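Local atomic coordinates of single-stranded DNA-binding protein WHY3, chloroplastic (Arabidopsis thaliana, PDB entry 4KOQ), a protein that binds single-stranded DNA in chloroplasts and nucleus, maintaining plastid genome stability by preventing illegitimate recombination and mediating repression of the kinesin gene KP1. Residues Q66-S69 with T73-G76. Numbering follows the deposited sequence.
Sequences QVFS and TEIG. With PO4 (phosphate ion), chain B.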
loop_
_atom_site.group_PDB
_atom_site.type_symbol
_atom_site.label_atom_id
_atom_site.label_comp_id
_atom_site.label_asym_id
_atom_site.label_seq_id
_atom_site.Cartn_x
_atom_site.Cartn_y
_atom_site.Cartn_z
ATOM N N GLN A 66 6.565 -17.253 25.048
ATOM C CA GLN A 66 5.129 -17.254 25.098
ATOM C C GLN A 66 4.648 -16.758 23.754
ATOM O O GLN A 66 5.240 -15.865 23.201
ATOM C CB GLN A 66 4.618 -16.370 26.215
ATOM C CG GLN A 66 5.093 -16.786 27.618
ATOM C CD GLN A 66 4.503 -18.072 28.102
ATOM O OE1 GLN A 66 3.470 -18.537 27.620
ATOM N NE2 GLN A 66 5.180 -18.693 29.088
ATOM N N VAL A 67 3.579 -17.351 23.258
ATOM C CA VAL A 67 3.072 -16.991 21.936
ATOM C C VAL A 67 1.640 -16.490 21.950
ATOM O O VAL A 67 0.837 -16.801 22.842
ATOM C CB VAL A 67 3.165 -18.197 20.980
ATOM C CG1 VAL A 67 4.563 -18.786 21.066
ATOM C CG2 VAL A 67 2.134 -19.208 21.311
ATOM N N PHE A 68 1.315 -15.692 20.938
ATOM C CA PHE A 68 0.002 -15.107 20.841
ATOM C C PHE A 68 -0.320 -15.018 19.352
ATOM O O PHE A 68 0.542 -14.640 18.567
ATOM C CB PHE A 68 -0.005 -13.724 21.505
ATOM C CG PHE A 68 -1.403 -13.159 21.723
ATOM C CD1 PHE A 68 -2.078 -13.422 22.900
ATOM C CD2 PHE A 68 -2.005 -12.324 20.782
ATOM C CE1 PHE A 68 -3.343 -12.900 23.134
ATOM C CE2 PHE A 68 -3.288 -11.803 21.005
ATOM C CZ PHE A 68 -3.954 -12.110 22.192
ATOM N N SER A 69 -1.513 -15.448 18.959
ATOM C CA SER A 69 -1.946 -15.398 17.564
ATOM C C SER A 69 -2.800 -14.181 17.262
ATOM O O SER A 69 -3.970 -14.145 17.650
ATOM C CB SER A 69 -2.778 -16.642 17.257
ATOM O OG SER A 69 -1.977 -17.804 17.402
ATOM N N THR A 73 -8.628 -8.945 12.645
ATOM C CA THR A 73 -9.290 -7.809 13.315
ATOM C C THR A 73 -8.351 -7.149 14.307
ATOM O O THR A 73 -8.296 -5.949 14.397
ATOM C CB THR A 73 -10.581 -8.258 14.043
ATOM O OG1 THR A 73 -11.487 -8.794 13.074
ATOM C CG2 THR A 73 -11.254 -7.093 14.755
ATOM N N GLU A 74 -7.584 -7.957 15.020
ATOM C CA GLU A 74 -6.591 -7.420 15.961
ATOM C C GLU A 74 -5.480 -6.623 15.299
ATOM O O GLU A 74 -5.084 -5.577 15.794
ATOM C CB GLU A 74 -6.036 -8.556 16.827
ATOM C CG GLU A 74 -7.049 -9.064 17.815
ATOM C CD GLU A 74 -6.747 -10.442 18.426
ATOM O OE1 GLU A 74 -5.815 -11.153 17.990
ATOM O OE2 GLU A 74 -7.502 -10.856 19.355
ATOM N N ILE A 75 -5.019 -7.092 14.137
ATOM C CA ILE A 75 -4.136 -6.322 13.306
ATOM C C ILE A 75 -4.801 -5.019 12.952
ATOM O O ILE A 75 -4.186 -3.967 12.992
ATOM C CB ILE A 75 -3.735 -7.094 12.036
ATOM C CG1 ILE A 75 -2.947 -8.334 12.426
ATOM C CG2 ILE A 75 -2.968 -6.145 11.120
ATOM C CD1 ILE A 75 -2.967 -9.480 11.416
ATOM N N GLY A 76 -6.093 -5.052 12.604
ATOM C CA GLY A 76 -6.770 -3.809 12.338
ATOM C C GLY A 76 -6.765 -2.828 13.505
ATOM O O GLY A 76 -6.616 -1.612 13.314
HETATM P P PO4 B . -3.142 -17.837 21.081
HETATM O O1 PO4 B . -1.680 -17.934 21.404
HETATM O O2 PO4 B . -3.969 -18.433 22.194
HETATM O O3 PO4 B . -3.594 -16.429 20.901
HETATM O O4 PO4 B . -3.391 -18.560 19.772
#
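Ser69 OG donates a hydrogen bond of 2.9 Å to O4 of a phosphate ion, probably from the crystallisation liquor, while the backbone of the same residue meets Glu74. Ser69 N binds phosphate O3 at 3.0 Å, nearly straight at 172°; His91 ND1 and Lys105 NZ bind the ion as well. Across the contact two acceptors approach each other, Glu74 OE1 lying 3.5 Å from Ser69 O. The hydrogen bond that OE1 accepts from the backbone N of Ser71, just ahead of the helix, probably makes this meeting of oxygens tolerable. OE1 also comes obliquely at the Phe68 ring, 4.0 Å from CE2. The chain of Glu74 is extended beyond CG (chi2 163°), which carries its carboxylate from the helix to that ring; the two side chains cross at about a right angle, their planes 29° apart. The other oxygen, OE2, is hydrogen-bonded to His91 NE2. The place is a joint of the Whirly fold, where two antiparallel four-stranded sheets are connected by helix 72-79, which leads from strand 59-70 of one to strand 87-91 of the other. Phe68 packs against Phe89 and Leu122 of the second sheet and stacks on His91. Phosphate O3 sits 3.9 Å above one face of the Phe68 ring, offset toward the rim. Replacing Phe68 by an alanine would probably open a gap between the sheets and leave the His91 imidazole without its stacking partner, freer to turn away from Glu74. With both its nitrogens bound to acidic groups, His91 may well be doubly protonated here.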